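Local coordinates for protein 2-methyl-aconitate isomerase (Shewanella oneidensis, PDB 5K87) that interconverts the trans and cis isomers of 2-methyl-aconitate by base-catalysed proton abstraction and rotation about the C2-C3 bond, during propionate breakdown by the 2-methylcitrate cycle, at residues K283-Y293 with A303-S314; H320-G331 with V353-V364. The protein carries 1 engineered substitution. One frame throughout, in Å; residues are numbered along the deposited sequence.

Contact 1 (K283-Y293 with A303-S314); sequences KIAFVAPPKSY and AEDVDLLVRALS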
# COMPACT_ATOMS: atom_id res chain seq x y z
N LYS A 283 -16.48 -15.83 -3.24
CA LYS A 283 -15.24 -15.69 -3.99
C LYS A 283 -15.31 -16.55 -5.25
O LYS A 283 -16.08 -17.51 -5.33
CB LYS A 283 -14.06 -16.15 -3.12
CG LYS A 283 -13.94 -15.38 -1.81
CD LYS A 283 -13.68 -13.89 -2.02
CE LYS A 283 -13.41 -13.17 -0.70
NZ LYS A 283 -13.29 -11.69 -0.91
N ILE A 284 -14.49 -16.20 -6.24
CA ILE A 284 -14.32 -17.03 -7.43
C ILE A 284 -12.85 -17.38 -7.62
O ILE A 284 -11.96 -16.55 -7.38
CB ILE A 284 -14.92 -16.35 -8.69
CG1 ILE A 284 -14.86 -17.28 -9.91
CG2 ILE A 284 -14.28 -14.99 -8.96
CD1 ILE A 284 -15.78 -16.84 -11.03
N ALA A 285 -12.59 -18.62 -8.01
CA ALA A 285 -11.24 -19.15 -8.15
C ALA A 285 -11.18 -20.12 -9.31
O ALA A 285 -12.19 -20.69 -9.73
CB ALA A 285 -10.81 -19.83 -6.87
N PHE A 286 -9.99 -20.31 -9.85
CA PHE A 286 -9.80 -21.29 -10.90
C PHE A 286 -8.67 -22.26 -10.56
O PHE A 286 -7.71 -21.89 -9.88
CB PHE A 286 -9.68 -20.66 -12.30
CG PHE A 286 -8.57 -19.65 -12.47
CD1 PHE A 286 -8.77 -18.32 -12.12
CD2 PHE A 286 -7.37 -20.01 -13.06
CE1 PHE A 286 -7.76 -17.39 -12.32
CE2 PHE A 286 -6.37 -19.08 -13.26
CZ PHE A 286 -6.57 -17.76 -12.89
N VAL A 287 -8.82 -23.50 -11.02
CA VAL A 287 -7.96 -24.59 -10.59
C VAL A 287 -7.36 -25.33 -11.78
O VAL A 287 -7.93 -25.31 -12.88
CB VAL A 287 -8.72 -25.62 -9.70
CG1 VAL A 287 -9.38 -24.91 -8.53
CG2 VAL A 287 -9.77 -26.40 -10.51
N ALA A 288 -6.24 -26.00 -11.56
CA ALA A 288 -5.61 -26.80 -12.60
C ALA A 288 -4.71 -27.85 -11.96
O ALA A 288 -4.30 -27.69 -10.81
CB ALA A 288 -4.81 -25.92 -13.53
N PRO A 289 -4.40 -28.92 -12.71
CA PRO A 289 -3.41 -29.88 -12.20
C PRO A 289 -2.03 -29.22 -12.06
O PRO A 289 -1.81 -28.15 -12.62
CB PRO A 289 -3.38 -30.96 -13.30
CG PRO A 289 -4.70 -30.84 -13.99
CD PRO A 289 -5.01 -29.37 -13.98
N PRO A 290 -1.11 -29.87 -11.33
CA PRO A 290 0.23 -29.32 -11.14
C PRO A 290 0.92 -28.96 -12.44
O PRO A 290 0.82 -29.70 -13.44
CB PRO A 290 0.98 -30.47 -10.47
CG PRO A 290 -0.07 -31.20 -9.73
CD PRO A 290 -1.30 -31.13 -10.59
N LYS A 291 1.61 -27.84 -12.43
CA LYS A 291 2.41 -27.39 -13.56
C LYS A 291 3.45 -26.45 -12.98
O LYS A 291 3.17 -25.68 -12.06
CB LYS A 291 1.53 -26.69 -14.60
CG LYS A 291 2.24 -26.36 -15.90
CD LYS A 291 1.28 -25.76 -16.92
CE LYS A 291 1.96 -25.61 -18.28
NZ LYS A 291 1.09 -24.96 -19.30
N SER A 292 4.67 -26.53 -13.51
CA SER A 292 5.76 -25.70 -13.03
C SER A 292 5.56 -24.24 -13.43
O SER A 292 5.03 -23.95 -14.50
CB SER A 292 7.09 -26.21 -13.59
OG SER A 292 8.18 -25.45 -13.11
N TYR A 293 5.98 -23.33 -12.56
CA TYR A 293 5.94 -21.90 -12.87
C TYR A 293 6.85 -21.10 -11.96
O TYR A 293 7.19 -21.54 -10.87
CB TYR A 293 4.51 -21.35 -12.77
CG TYR A 293 3.92 -21.39 -11.38
CD1 TYR A 293 3.35 -22.56 -10.89
CD2 TYR A 293 3.93 -20.27 -10.55
CE1 TYR A 293 2.81 -22.63 -9.62
CE2 TYR A 293 3.39 -20.32 -9.27
CZ TYR A 293 2.83 -21.50 -8.81
OH TYR A 293 2.28 -21.59 -7.56
N ALA A 303 6.23 -28.61 -10.51
CA ALA A 303 4.99 -29.37 -10.53
C ALA A 303 4.96 -30.40 -9.40
O ALA A 303 3.93 -30.62 -8.77
CB ALA A 303 4.80 -30.05 -11.88
N GLU A 304 6.12 -31.00 -9.14
CA GLU A 304 6.26 -32.01 -8.09
C GLU A 304 6.06 -31.44 -6.69
O GLU A 304 5.83 -32.19 -5.74
CB GLU A 304 7.64 -32.68 -8.17
CG GLU A 304 7.87 -33.51 -9.42
CD GLU A 304 8.06 -32.67 -10.68
OE1 GLU A 304 8.49 -31.50 -10.57
OE2 GLU A 304 7.79 -33.19 -11.78
N ASP A 305 6.15 -30.12 -6.56
CA ASP A 305 6.01 -29.47 -5.26
C ASP A 305 4.55 -29.34 -4.81
O ASP A 305 4.29 -29.09 -3.64
CB ASP A 305 6.63 -28.07 -5.26
CG ASP A 305 8.14 -28.08 -5.45
OD1 ASP A 305 8.77 -29.13 -5.23
OD2 ASP A 305 8.68 -27.01 -5.82
N VAL A 306 3.62 -29.49 -5.74
CA VAL A 306 2.22 -29.20 -5.45
C VAL A 306 1.28 -30.31 -5.92
O VAL A 306 1.62 -31.10 -6.80
CB VAL A 306 1.77 -27.87 -6.10
CG1 VAL A 306 2.54 -26.70 -5.50
CG2 VAL A 306 1.93 -27.93 -7.61
N ASP A 307 0.10 -30.34 -5.31
CA ASP A 307 -0.95 -31.27 -5.71
C ASP A 307 -1.88 -30.66 -6.76
O ASP A 307 -2.56 -31.38 -7.49
CB ASP A 307 -1.76 -31.70 -4.49
CG ASP A 307 -0.92 -32.45 -3.48
OD1 ASP A 307 -0.47 -33.57 -3.81
OD2 ASP A 307 -0.72 -31.93 -2.37
N LEU A 308 -1.93 -29.33 -6.82
CA LEU A 308 -2.76 -28.62 -7.79
C LEU A 308 -2.39 -27.14 -7.78
O LEU A 308 -1.63 -26.69 -6.92
CB LEU A 308 -4.26 -28.79 -7.50
CG LEU A 308 -4.83 -27.99 -6.32
CD1 LEU A 308 -6.34 -27.91 -6.44
CD2 LEU A 308 -4.45 -28.60 -4.97
N LEU A 309 -2.91 -26.40 -8.75
CA LEU A 309 -2.77 -24.95 -8.81
C LEU A 309 -4.12 -24.32 -8.52
O LEU A 309 -5.15 -24.79 -9.02
CB LEU A 309 -2.34 -24.53 -10.20
CG LEU A 309 -1.04 -25.17 -10.68
CD1 LEU A 309 -0.67 -24.61 -12.04
CD2 LEU A 309 0.09 -24.97 -9.69
N VAL A 310 -4.12 -23.25 -7.72
CA VAL A 310 -5.33 -22.47 -7.52
C VAL A 310 -5.00 -20.99 -7.54
O VAL A 310 -4.06 -20.54 -6.88
CB VAL A 310 -6.03 -22.79 -6.17
CG1 VAL A 310 -7.40 -22.10 -6.13
CG2 VAL A 310 -6.20 -24.30 -5.96
N ARG A 311 -5.78 -20.24 -8.31
CA ARG A 311 -5.72 -18.79 -8.34
C ARG A 311 -7.09 -18.29 -7.91
O ARG A 311 -8.10 -18.86 -8.32
CB ARG A 311 -5.43 -18.31 -9.75
CG ARG A 311 -3.97 -17.97 -10.01
CD ARG A 311 -3.02 -19.13 -9.75
NE ARG A 311 -1.69 -18.77 -10.22
CZ ARG A 311 -0.57 -19.43 -9.91
NH1 ARG A 311 -0.60 -20.50 -9.14
NH2 ARG A 311 0.58 -19.01 -10.41
N ALA A 312 -7.16 -17.24 -7.10
CA ALA A 312 -8.45 -16.73 -6.68
C ALA A 312 -8.53 -15.23 -6.86
O ALA A 312 -7.51 -14.54 -6.85
CB ALA A 312 -8.72 -17.08 -5.23
N LEU A 313 -9.75 -14.72 -7.04
CA LEU A 313 -9.97 -13.29 -7.06
C LEU A 313 -10.56 -12.83 -5.74
O LEU A 313 -11.28 -13.58 -5.08
CB LEU A 313 -10.93 -12.89 -8.19
CG LEU A 313 -10.31 -12.79 -9.58
CD1 LEU A 313 -10.16 -14.17 -10.21
CD2 LEU A 313 -11.16 -11.87 -10.47
N SER A 314 -10.23 -11.61 -5.36
CA SER A 314 -10.87 -10.99 -4.21
C SER A 314 -11.16 -9.54 -4.54
O SER A 314 -10.27 -8.83 -5.01
CB SER A 314 -9.99 -11.09 -2.97
OG SER A 314 -10.71 -10.69 -1.81
O HOH W 1 -13.96 -13.04 -5.52

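Contact 2 (H320-G331 with V353-V364); sequences HAMMGTAAVAIG and VRFGHPSGTLRV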
# COMPACT_ATOMS: atom_id res chain seq x y z
N HIS A 320 -2.91 -11.76 -4.66
CA HIS A 320 -1.46 -11.89 -4.79
C HIS A 320 -0.93 -13.22 -4.27
O HIS A 320 0.17 -13.64 -4.63
CB HIS A 320 -0.76 -10.71 -4.10
CG HIS A 320 -0.79 -10.78 -2.60
ND1 HIS A 320 0.35 -11.02 -1.86
CD2 HIS A 320 -1.80 -10.64 -1.71
CE1 HIS A 320 0.03 -11.01 -0.57
NE2 HIS A 320 -1.26 -10.79 -0.46
N ALA A 321 -1.70 -13.88 -3.41
CA ALA A 321 -1.28 -15.14 -2.83
C ALA A 321 -2.52 -16.02 -2.73
O ALA A 321 -3.08 -16.41 -3.75
CB ALA A 321 -0.60 -14.91 -1.48
N MET A 322 -2.99 -16.32 -1.52
CA MET A 322 -4.31 -16.93 -1.37
C MET A 322 -4.98 -16.44 -0.09
O MET A 322 -4.35 -16.36 0.97
CB MET A 322 -4.25 -18.46 -1.40
CG MET A 322 -5.63 -19.13 -1.43
SD MET A 322 -6.67 -18.61 -2.82
CE MET A 322 -5.63 -19.10 -4.19
N MET A 323 -6.26 -16.09 -0.20
CA MET A 323 -7.03 -15.76 0.99
C MET A 323 -7.08 -16.98 1.91
O MET A 323 -7.22 -18.12 1.44
CB MET A 323 -8.45 -15.34 0.61
CG MET A 323 -8.53 -14.13 -0.30
SD MET A 323 -8.51 -14.55 -2.06
CE MET A 323 -10.18 -15.16 -2.30
N GLY A 324 -6.96 -16.77 3.21
CA GLY A 324 -6.99 -17.88 4.15
C GLY A 324 -8.33 -18.61 4.14
O GLY A 324 -8.38 -19.84 4.25
N THR A 325 -9.41 -17.85 3.99
CA THR A 325 -10.73 -18.47 3.87
C THR A 325 -10.83 -19.35 2.63
O THR A 325 -11.37 -20.47 2.69
CB THR A 325 -11.82 -17.41 3.79
OG1 THR A 325 -11.48 -16.49 2.76
CG2 THR A 325 -11.97 -16.68 5.13
N ALA A 326 -10.31 -18.86 1.51
CA ALA A 326 -10.33 -19.64 0.28
C ALA A 326 -9.43 -20.86 0.42
O ALA A 326 -9.74 -21.91 -0.15
CB ALA A 326 -9.89 -18.79 -0.89
N ALA A 327 -8.35 -20.76 1.18
CA ALA A 327 -7.50 -21.91 1.44
C ALA A 327 -8.28 -23.01 2.17
O ALA A 327 -8.10 -24.19 1.88
CB ALA A 327 -6.24 -21.51 2.21
N VAL A 328 -9.12 -22.62 3.12
CA VAL A 328 -10.02 -23.56 3.77
C VAL A 328 -10.97 -24.20 2.76
O VAL A 328 -11.19 -25.42 2.79
CB VAL A 328 -10.81 -22.90 4.91
CG1 VAL A 328 -11.91 -23.83 5.41
CG2 VAL A 328 -9.85 -22.49 6.03
N ALA A 329 -11.54 -23.40 1.86
CA ALA A 329 -12.43 -23.94 0.84
C ALA A 329 -11.70 -24.92 -0.07
O ALA A 329 -12.26 -25.95 -0.46
CB ALA A 329 -13.05 -22.80 0.03
N ILE A 330 -10.45 -24.62 -0.42
CA ILE A 330 -9.63 -25.49 -1.25
C ILE A 330 -9.37 -26.82 -0.54
O ILE A 330 -9.58 -27.89 -1.12
CB ILE A 330 -8.28 -24.83 -1.61
CG1 ILE A 330 -8.51 -23.64 -2.54
CG2 ILE A 330 -7.34 -25.84 -2.29
CD1 ILE A 330 -7.33 -22.69 -2.60
N GLY A 331 -8.91 -26.76 0.70
CA GLY A 331 -8.60 -27.97 1.44
C GLY A 331 -9.83 -28.83 1.65
O GLY A 331 -9.78 -30.07 1.53
N VAL A 353 -3.75 -31.02 0.96
CA VAL A 353 -3.15 -30.68 -0.32
C VAL A 353 -2.23 -29.49 -0.15
O VAL A 353 -2.46 -28.61 0.70
CB VAL A 353 -4.19 -30.33 -1.42
CG1 VAL A 353 -4.89 -31.59 -1.93
CG2 VAL A 353 -5.17 -29.26 -0.94
N ARG A 354 -1.17 -29.47 -0.95
CA ARG A 354 -0.36 -28.28 -1.11
C ARG A 354 -0.71 -27.73 -2.47
O ARG A 354 -0.57 -28.42 -3.49
CB ARG A 354 1.13 -28.61 -1.04
CG ARG A 354 2.01 -27.37 -1.08
CD ARG A 354 3.49 -27.71 -0.88
NE ARG A 354 3.79 -28.04 0.50
CZ ARG A 354 3.97 -27.14 1.47
NH1 ARG A 354 3.88 -25.85 1.19
NH2 ARG A 354 4.24 -27.54 2.70
N PHE A 355 -1.17 -26.49 -2.51
CA PHE A 355 -1.52 -25.89 -3.79
C PHE A 355 -0.58 -24.74 -4.13
O PHE A 355 -0.01 -24.09 -3.24
CB PHE A 355 -2.99 -25.47 -3.84
CG PHE A 355 -3.36 -24.41 -2.83
CD1 PHE A 355 -3.23 -23.06 -3.13
CD2 PHE A 355 -3.85 -24.76 -1.58
CE1 PHE A 355 -3.57 -22.08 -2.20
CE2 PHE A 355 -4.19 -23.78 -0.65
CZ PHE A 355 -4.05 -22.44 -0.96
N GLY A 356 -0.42 -24.51 -5.43
CA GLY A 356 0.38 -23.40 -5.90
C GLY A 356 -0.48 -22.20 -6.24
O GLY A 356 -1.41 -22.29 -7.04
N HIS A 357 -0.14 -21.07 -5.62
CA HIS A 357 -0.79 -19.79 -5.86
C HIS A 357 0.27 -18.82 -6.43
O HIS A 357 1.42 -19.20 -6.62
CB HIS A 357 -1.44 -19.28 -4.56
CG HIS A 357 -0.51 -19.15 -3.40
ND1 HIS A 357 0.44 -18.15 -3.30
CD2 HIS A 357 -0.40 -19.90 -2.27
CE1 HIS A 357 1.09 -18.29 -2.16
NE2 HIS A 357 0.61 -19.34 -1.52
N PRO A 358 -0.11 -17.56 -6.75
CA PRO A 358 0.89 -16.72 -7.42
C PRO A 358 2.19 -16.48 -6.64
O PRO A 358 3.22 -16.28 -7.28
CB PRO A 358 0.13 -15.42 -7.66
CG PRO A 358 -1.26 -15.87 -7.87
CD PRO A 358 -1.45 -16.95 -6.82
N SER A 359 2.14 -16.53 -5.32
CA SER A 359 3.34 -16.24 -4.52
C SER A 359 4.12 -17.48 -4.08
O SER A 359 5.13 -17.34 -3.39
CB SER A 359 2.97 -15.42 -3.28
OG SER A 359 2.62 -14.09 -3.63
N GLY A 360 3.67 -18.67 -4.48
CA GLY A 360 4.32 -19.90 -4.03
C GLY A 360 3.29 -20.94 -3.64
O GLY A 360 2.30 -21.13 -4.34
N THR A 361 3.52 -21.61 -2.52
CA THR A 361 2.65 -22.73 -2.17
C THR A 361 2.05 -22.57 -0.78
O THR A 361 2.55 -21.79 0.03
CB THR A 361 3.37 -24.09 -2.27
OG1 THR A 361 4.27 -24.23 -1.17
CG2 THR A 361 4.15 -24.19 -3.57
N LEU A 362 0.98 -23.31 -0.52
CA LEU A 362 0.32 -23.31 0.78
C LEU A 362 -0.25 -24.70 1.00
O LEU A 362 -0.95 -25.23 0.14
CB LEU A 362 -0.79 -22.25 0.80
CG LEU A 362 -1.43 -21.82 2.12
CD1 LEU A 362 -2.13 -20.48 1.92
CD2 LEU A 362 -2.41 -22.84 2.68
N ARG A 363 0.07 -25.30 2.15
CA ARG A 363 -0.46 -26.61 2.52
C ARG A 363 -1.63 -26.44 3.48
O ARG A 363 -1.54 -25.74 4.50
CB ARG A 363 0.62 -27.45 3.20
CG ARG A 363 0.15 -28.86 3.54
CD ARG A 363 1.21 -29.62 4.32
NE ARG A 363 0.88 -31.03 4.48
CZ ARG A 363 0.12 -31.52 5.46
NH1 ARG A 363 -0.13 -32.82 5.52
NH2 ARG A 363 -0.40 -30.71 6.37
N VAL A 364 -2.75 -27.07 3.15
CA VAL A 364 -3.93 -27.05 3.99
C VAL A 364 -4.42 -28.49 4.16
O VAL A 364 -4.45 -29.26 3.19
CB VAL A 364 -5.04 -26.14 3.39
CG1 VAL A 364 -5.34 -26.51 1.93
CG2 VAL A 364 -6.29 -26.19 4.24
O HOH W 2 2.85 -11.47 -2.78

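Contact 1 (K283-Y293 with A303-S314)
R311 lies against two rings at once. Its CB sits over a face of F286, 3.7 Å from the ring centroid in a CH-pi contact. A bend at chi2 (58°) then carries the guanidinium to a face of Y293, where R311 CZ stands 4.4 Å from the Y293 centroid, a cation-pi contact. The two planes are 76° apart, and the guanidinium comes edge-on to the ring face, R311 NH2 3.3 Å from Y293 CE2. L309 CD2 packs against Y293 CE1 of the same ring, and R311 NE is held by the carbonyl of E240. Beneath, 283-288 and 308-314 run antiparallel: F286 with R311 and A288 with L309 are hydrogen-bonded pairs, R311 N to F286 O being 3.0 Å. A285 CB meets A312 CB at 3.8 Å on the other face, beside V287 and V310. At the far end K283 NZ donates to S314 OG (2.9 Å) and also bonds H280, while a water joins I284 N to L313 O. K283 and S314 both bind substrate, so this antiparallel ladder, with I284 and L313 covered by helix 249-266, brings two substrate-binding side chains together at one end of the strand pair, in a protein of the diaminopimelate epimerase clan.

Contact 2 (H320-G331 with V353-V364)
Through A327, I330 and G331, helix 324-331 lies on the hairpin 353-364, its axis 8.6 Å from strand 360-364 at 59° to it, and the two strands are joined by a type I turn from H357 to G360. F355 is the centre of the packing. With CG between the backbone N and the carbonyl carbon (chi1 62°), its ring rises toward the helix and takes I330 CD1 over one face, 3.8 Å from the centroid. A327 CB approaches the ring edge, and M322 CG comes in obliquely, 3.7 Å from F355 CE1. Replacing F355 with an alanine would probably open a gap beneath I330 and M322 and leave their side chains freer to turn. Farther along, G331 CA rests on V364 CG1 at 3.6 Å, and a beta carbon on G331 would strike V364 CG2. At the turn, S359 OG donates to H320 O (2.7 Å) from above the carbonyl plane, and a water links the same hydroxyl to H320 ND1. The H357 ring lies between G360 O on one face and M322 N on the other, while S359 N bonds H357 ND1 at 3.1 Å. The hairpin thus backs the loop before the helix and the helix from A327 on. At the helix N terminus G324 N and T325 OG1 bind a malonate ion, probably from the crystallisation liquor, where G324 binds substrate: an anion-binding helix start, as in the diaminopimelate epimerase fold, where strands wrap round such a central helix.

From the N terminus, contact 1 comes first: 283-293 leads through a short loop containing the small hairpin 293-301 and returns as 303-314. The chain then turns through 317-318 into 320-331, and contact 2 closes the longer, partly helical excursion when 353-364 arrives. The two loops follow in series, neither nesting nor crossing. They are joined edge to edge, because strand 352-357 lies parallel to and beside 308-314, with D307 N 2.7 Å from R354 O where the strands begin. Y293 OH adds a cross-tie to H357 O, also at 2.7 Å. Helix 324-334 packs across both contacts, I330 touching V310, while helix 249-266 lies on the opposite face.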